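Local structure of YjbQ family protein (Sulfolobus solfataricus, 1VPH) at residues Asp18-Ser23 and Val31-Gln36; Asp35-Ile40 and Cys51-Ala56. The protein is of unknown function but belongs to the UPF0047 (YjbQ) family, carries a bound potassium ion and assembles with two further copies of itself. One frame throughout, in Å; residues are numbered along the deposited sequence.

Overall arrangement
Contacts 1 and 2 are neighbouring, largely apolar contacts, the second fully buried, the first partly. Their centres are about 7 Å apart. They share Asp35 and Gln36, because both use helix 34-44. Both also reach the five-stranded antiparallel sheet: contact 1 at strand 14-24, outermost within this chain, contact 2 at the central strand 49-55. Side chains join them directly. Ile20 CD1 of contact 1 lies 3.9 Å from Val37 CG2 of contact 2. Ile33 CD1 lies 4.0 Å from Ile53 CG2. Asp18 CB approaches Ile40 CG2 to 3.4 Å. The potassium ion is held by His91, Asp95, Asn97 and His101, and neither contact supplies any of these residues.

Contact 1: Asp18-Ser23 and Val31-Gln36; sequences DDIYVS and VDITDQ
Val31 meets Val22 where two antiparallel sheets of the YjbQ-like fold face each other, at strands outermost within this chain. Strand 14-24 borders the five-stranded sheet and strand 29-32 borders the three-stranded one. Each pairs with its own sheet through backbone hydrogen bonds, Val22 with Arg140 and Val31 with Leu130. Between the two strands the contact is made by side chains. The two valines reach tip to tip. Val22 CG1 is 4.1 Å from Val31 CG1. CG1 is anti to the backbone N in both (chi1 169° in Val22 and 179° in Val31), which brings these two methyls together.

Asp32 shapes the turn from strand into helix. Its OD1 accepts the backbone N of Thr34 at 2.9 Å, which makes an Asx turn. The same oxygen also accepts Thr34 OG1 at 2.7 Å, on the syn side of the carboxylate. The other oxygen, OD2, is bonded by His67 and Asn127.

Ile33 occupies the N-cap position of helix 34-44. Its CB is directed toward strand 14-24, and its CG2 comes within 4.4 Å of Val22 CG2. Its CB lies equally far from Ile20 CD1, at 4.4 Å.

Gln36, in the first turn of the helix, offers only its aliphatic carbons to the strand; its OE1 is taken by Gln39. Ile20 lies obliquely across them. The end of Ile20 is extended (chi2 170°), which carries CD1 out to the helix. With an alanine at Ile20, the aliphatic part of Gln36 is likely to lose its apolar partner, and a gap is likely to open between strand and helix beside Ile33. The approach is close along the side chain: Ile20 CG1 is 3.6 Å from Gln36 CG, and Ile20 CD1 is 3.5 Å from Gln36 CB.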
loop_
_atom_site.group_PDB
_atom_site.type_symbol
_atom_site.label_atom_id
_atom_site.label_comp_id
_atom_site.label_asym_id
_atom_site.label_seq_id
_atom_site.Cartn_x
_atom_site.Cartn_y
_atom_site.Cartn_z
ATOM N N ASP C 18 -6.203 19.072 -0.470
ATOM C CA ASP C 18 -7.555 19.301 -0.861
ATOM C C ASP C 18 -8.337 18.030 -0.511
ATOM O O ASP C 18 -7.762 17.054 -0.003
ATOM C CB ASP C 18 -7.587 19.654 -2.357
ATOM C CG ASP C 18 -8.602 20.763 -2.661
ATOM O OD1 ASP C 18 -9.715 20.649 -2.109
ATOM O OD2 ASP C 18 -8.281 21.732 -3.397
ATOM N N ASP C 19 -9.645 18.078 -0.738
ATOM C CA ASP C 19 -10.583 17.077 -0.258
ATOM C C ASP C 19 -11.592 16.732 -1.332
ATOM O O ASP C 19 -12.079 17.601 -2.057
ATOM C CB ASP C 19 -11.286 17.662 0.937
ATOM C CG ASP C 19 -10.327 17.994 1.979
ATOM O OD1 ASP C 19 -9.765 19.103 1.971
ATOM O OD2 ASP C 19 -9.986 17.083 2.700
ATOM N N ILE C 20 -11.906 15.457 -1.408
ATOM C CA ILE C 20 -12.960 14.987 -2.322
ATOM C C ILE C 20 -14.000 14.284 -1.457
ATOM O O ILE C 20 -13.663 13.515 -0.590
ATOM C CB ILE C 20 -12.386 14.008 -3.462
ATOM C CG1 ILE C 20 -11.268 14.680 -4.257
ATOM C CG2 ILE C 20 -13.471 13.523 -4.466
ATOM C CD1 ILE C 20 -10.499 13.733 -5.219
ATOM N N TYR C 21 -15.264 14.604 -1.693
ATOM C CA TYR C 21 -16.367 13.959 -0.992
ATOM C C TYR C 21 -17.145 13.125 -1.932
ATOM O O TYR C 21 -17.378 13.494 -3.100
ATOM C CB TYR C 21 -17.270 14.966 -0.404
ATOM C CG TYR C 21 -16.445 15.784 0.493
ATOM C CD1 TYR C 21 -16.162 15.338 1.778
ATOM C CD2 TYR C 21 -15.843 16.960 0.023
ATOM C CE1 TYR C 21 -15.352 16.055 2.588
ATOM C CE2 TYR C 21 -15.035 17.694 0.838
ATOM C CZ TYR C 21 -14.817 17.255 2.138
ATOM O OH TYR C 21 -13.999 17.980 2.962
ATOM N N VAL C 22 -17.559 11.975 -1.437
ATOM C CA VAL C 22 -18.356 11.083 -2.252
ATOM C C VAL C 22 -19.504 10.547 -1.418
ATOM O O VAL C 22 -19.332 10.092 -0.297
ATOM C CB VAL C 22 -17.559 9.837 -2.872
ATOM C CG1 VAL C 22 -18.495 8.806 -3.478
ATOM C CG2 VAL C 22 -16.568 10.271 -3.933
ATOM N N SER C 23 -20.683 10.604 -2.001
ATOM C CA SER C 23 -21.844 9.924 -1.454
ATOM C C SER C 23 -21.997 8.592 -2.191
ATOM O O SER C 23 -21.970 8.529 -3.415
ATOM C CB SER C 23 -23.090 10.792 -1.640
ATOM O OG SER C 23 -24.227 10.116 -1.170
ATOM N N VAL C 31 -15.907 4.106 -7.087
ATOM C CA VAL C 31 -16.174 5.450 -7.628
ATOM C C VAL C 31 -14.888 6.032 -8.162
ATOM O O VAL C 31 -13.914 6.167 -7.419
ATOM C CB VAL C 31 -16.790 6.352 -6.547
ATOM C CG1 VAL C 31 -17.031 7.727 -7.111
ATOM C CG2 VAL C 31 -18.139 5.697 -6.081
ATOM N N ASP C 32 -14.874 6.329 -9.471
ATOM C CA ASP C 32 -13.671 6.867 -10.140
ATOM C C ASP C 32 -13.446 8.326 -9.733
ATOM O O ASP C 32 -14.343 9.154 -9.910
ATOM C CB ASP C 32 -13.810 6.782 -11.682
ATOM C CG ASP C 32 -12.491 6.875 -12.393
ATOM O OD1 ASP C 32 -11.658 7.754 -12.001
ATOM O OD2 ASP C 32 -12.258 6.047 -13.336
ATOM N N ILE C 33 -12.289 8.626 -9.164
ATOM C CA ILE C 33 -11.951 9.962 -8.695
ATOM C C ILE C 33 -10.734 10.515 -9.387
ATOM O O ILE C 33 -10.197 11.555 -8.998
ATOM C CB ILE C 33 -11.784 10.009 -7.170
ATOM C CG1 ILE C 33 -10.618 9.111 -6.718
ATOM C CG2 ILE C 33 -13.072 9.624 -6.537
ATOM C CD1 ILE C 33 -10.211 9.342 -5.255
ATOM N N THR C 34 -10.309 9.836 -10.448
ATOM C CA THR C 34 -9.066 10.182 -11.138
ATOM C C THR C 34 -8.999 11.653 -11.583
ATOM O O THR C 34 -8.011 12.342 -11.301
ATOM C CB THR C 34 -8.784 9.280 -12.409
ATOM O OG1 THR C 34 -8.999 7.894 -12.113
ATOM C CG2 THR C 34 -7.366 9.509 -12.879
ATOM N N ASP C 35 -10.055 12.133 -12.241
ATOM C CA ASP C 35 -10.059 13.506 -12.787
ATOM C C ASP C 35 -10.021 14.546 -11.676
ATOM O O ASP C 35 -9.322 15.543 -11.855
ATOM C CB ASP C 35 -11.189 13.742 -13.807
ATOM C CG ASP C 35 -10.974 12.973 -15.143
ATOM O OD1 ASP C 35 -9.863 12.413 -15.407
ATOM O OD2 ASP C 35 -11.923 12.961 -15.963
ATOM N N GLN C 36 -10.665 14.279 -10.530
ATOM C CA GLN C 36 -10.654 15.164 -9.371
ATOM C C GLN C 36 -9.295 15.207 -8.755
ATOM O O GLN C 36 -8.821 16.274 -8.401
ATOM C CB GLN C 36 -11.690 14.655 -8.400
ATOM C CG GLN C 36 -12.351 15.645 -7.559
ATOM C CD GLN C 36 -13.211 16.653 -8.337
ATOM O OE1 GLN C 36 -12.660 17.597 -8.909
ATOM N NE2 GLN C 36 -14.555 16.525 -8.258
#

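Contact 2: Asp35-Ile40 and Cys51-Ala56; sequences DQVEQI and CLIFVA
Val37 packs on Cys51 and Ile53 through one methyl group. Its CG1 sits 3.8 Å from Cys51 SG and 4.1 Å from Ile53 CG1. That methyl is anti to the backbone N (chi1 175°), which directs it at the strand. The Val37 and Ile53 side chains cross at about a right angle. Cys51 and Ile53 are two residues apart and lie on the same face of strand 49-55, the face covered by helix 34-44.

Ile128 of the three-stranded sheet touches both Val37 and Ile53, so the packing spans helix and both sheets. The strand is fixed from both of its edges. Cys51 and Ile53 bond through their backbones to Phe113 and Arg111, while Leu52 and Phe54 bond to Glu145 and Thr143. Behind the strand, the ring of Phe54 meets Phe113 of the second subunit.

On the outer side of the helix, Gln39 NE2 donates to Gln36 OE1 at 3.0 Å. This bond is bent, with an N-H...O angle of 136°, and the donor is tilted out of the carbonyl plane of Gln36. Backbone bonding from Gln39 N to Asp35 O holds the turn that carries Val37.

Only carbon and sulfur atoms touch, and all three residues are buried. The contact is held by van der Waals packing and burial of apolar surface, with the Cys51 sulfur acting as part of that surface.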
loop_
_atom_site.group_PDB
_atom_site.type_symbol
_atom_site.label_atom_id
_atom_site.label_comp_id
_atom_site.label_asym_id
_atom_site.label_seq_id
_atom_site.Cartn_x
_atom_site.Cartn_y
_atom_site.Cartn_z
ATOM N N ASP C 35 -10.055 12.133 -12.241
ATOM C CA ASP C 35 -10.059 13.506 -12.787
ATOM C C ASP C 35 -10.021 14.546 -11.676
ATOM O O ASP C 35 -9.322 15.543 -11.855
ATOM C CB ASP C 35 -11.189 13.742 -13.807
ATOM C CG ASP C 35 -10.974 12.973 -15.143
ATOM O OD1 ASP C 35 -9.863 12.413 -15.407
ATOM O OD2 ASP C 35 -11.923 12.961 -15.963
ATOM N N GLN C 36 -10.665 14.279 -10.530
ATOM C CA GLN C 36 -10.654 15.164 -9.371
ATOM C C GLN C 36 -9.295 15.207 -8.755
ATOM O O GLN C 36 -8.821 16.274 -8.401
ATOM C CB GLN C 36 -11.690 14.655 -8.400
ATOM C CG GLN C 36 -12.351 15.645 -7.559
ATOM C CD GLN C 36 -13.211 16.653 -8.337
ATOM O OE1 GLN C 36 -12.660 17.597 -8.909
ATOM N NE2 GLN C 36 -14.555 16.525 -8.258
ATOM N N VAL C 37 -8.638 14.041 -8.628
ATOM C CA VAL C 37 -7.265 14.025 -8.107
ATOM C C VAL C 37 -6.336 14.824 -9.025
ATOM O O VAL C 37 -5.521 15.657 -8.573
ATOM C CB VAL C 37 -6.745 12.585 -7.956
ATOM C CG1 VAL C 37 -5.241 12.592 -7.534
ATOM C CG2 VAL C 37 -7.607 11.819 -6.951
ATOM N N GLU C 38 -6.462 14.578 -10.323
ATOM C CA GLU C 38 -5.664 15.273 -11.317
ATOM C C GLU C 38 -5.875 16.778 -11.259
ATOM O O GLU C 38 -4.887 17.538 -11.304
ATOM C CB GLU C 38 -5.890 14.722 -12.737
ATOM C CG GLU C 38 -4.951 15.340 -13.793
ATOM C CD GLU C 38 -3.465 15.202 -13.451
ATOM O OE1 GLU C 38 -3.050 14.091 -13.067
ATOM O OE2 GLU C 38 -2.700 16.190 -13.582
ATOM N N GLN C 39 -7.116 17.220 -11.122
ATOM C CA GLN C 39 -7.337 18.660 -11.010
ATOM C C GLN C 39 -6.639 19.288 -9.764
ATOM O O GLN C 39 -6.112 20.422 -9.840
ATOM C CB GLN C 39 -8.818 19.018 -11.205
ATOM C CG GLN C 39 -9.698 18.691 -10.089
ATOM C CD GLN C 39 -9.817 19.838 -9.139
ATOM O OE1 GLN C 39 -9.241 20.905 -9.367
ATOM N NE2 GLN C 39 -10.554 19.625 -8.057
ATOM N N ILE C 40 -6.654 18.583 -8.646
ATOM C CA ILE C 40 -6.032 19.044 -7.418
ATOM C C ILE C 40 -4.498 19.063 -7.577
ATOM O O ILE C 40 -3.833 20.014 -7.157
ATOM C CB ILE C 40 -6.492 18.158 -6.250
ATOM C CG1 ILE C 40 -8.007 18.315 -6.012
ATOM C CG2 ILE C 40 -5.685 18.481 -4.980
ATOM C CD1 ILE C 40 -8.636 17.160 -5.211
ATOM N N CYS C 51 1.818 12.422 -4.661
ATOM C CA CYS C 51 0.423 12.691 -4.401
ATOM C C CYS C 51 -0.080 11.490 -3.569
ATOM O O CYS C 51 -0.054 10.332 -4.053
ATOM C CB CYS C 51 -0.340 12.840 -5.683
ATOM S SG CYS C 51 -2.128 12.924 -5.464
ATOM N N LEU C 52 -0.478 11.785 -2.334
ATOM C CA LEU C 52 -1.122 10.875 -1.426
ATOM C C LEU C 52 -2.637 11.014 -1.530
ATOM O O LEU C 52 -3.181 12.090 -1.357
ATOM C CB LEU C 52 -0.700 11.193 0.028
ATOM C CG LEU C 52 -1.340 10.384 1.163
ATOM C CD1 LEU C 52 -0.994 8.865 1.074
ATOM C CD2 LEU C 52 -0.974 10.895 2.569
ATOM N N ILE C 53 -3.319 9.898 -1.785
ATOM C CA ILE C 53 -4.767 9.848 -1.821
ATOM C C ILE C 53 -5.201 8.891 -0.718
ATOM O O ILE C 53 -4.867 7.694 -0.773
ATOM C CB ILE C 53 -5.241 9.280 -3.184
ATOM C CG1 ILE C 53 -4.671 10.102 -4.340
ATOM C CG2 ILE C 53 -6.763 9.212 -3.237
ATOM C CD1 ILE C 53 -3.593 9.401 -5.113
ATOM N N PHE C 54 -5.918 9.407 0.267
ATOM C CA PHE C 54 -6.091 8.760 1.593
ATOM C C PHE C 54 -7.536 8.888 2.067
ATOM O O PHE C 54 -8.126 9.962 1.962
ATOM C CB PHE C 54 -5.116 9.378 2.590
ATOM C CG PHE C 54 -5.270 8.885 4.013
ATOM C CD1 PHE C 54 -4.574 7.766 4.486
ATOM C CD2 PHE C 54 -6.121 9.534 4.898
ATOM C CE1 PHE C 54 -4.759 7.336 5.795
ATOM C CE2 PHE C 54 -6.294 9.072 6.221
ATOM C CZ PHE C 54 -5.594 7.993 6.652
ATOM N N VAL C 55 -8.097 7.773 2.544
ATOM C CA VAL C 55 -9.415 7.803 3.213
ATOM C C VAL C 55 -9.235 7.530 4.693
ATOM O O VAL C 55 -8.608 6.554 5.143
ATOM C CB VAL C 55 -10.436 6.843 2.629
ATOM C CG1 VAL C 55 -10.689 7.159 1.207
ATOM C CG2 VAL C 55 -9.981 5.458 2.727
ATOM N N ALA C 56 -9.826 8.393 5.471
ATOM C CA ALA C 56 -9.830 8.253 6.925
ATOM C C ALA C 56 -11.034 7.422 7.392
ATOM O O ALA C 56 -11.854 7.900 8.197
ATOM C CB ALA C 56 -9.886 9.618 7.578
#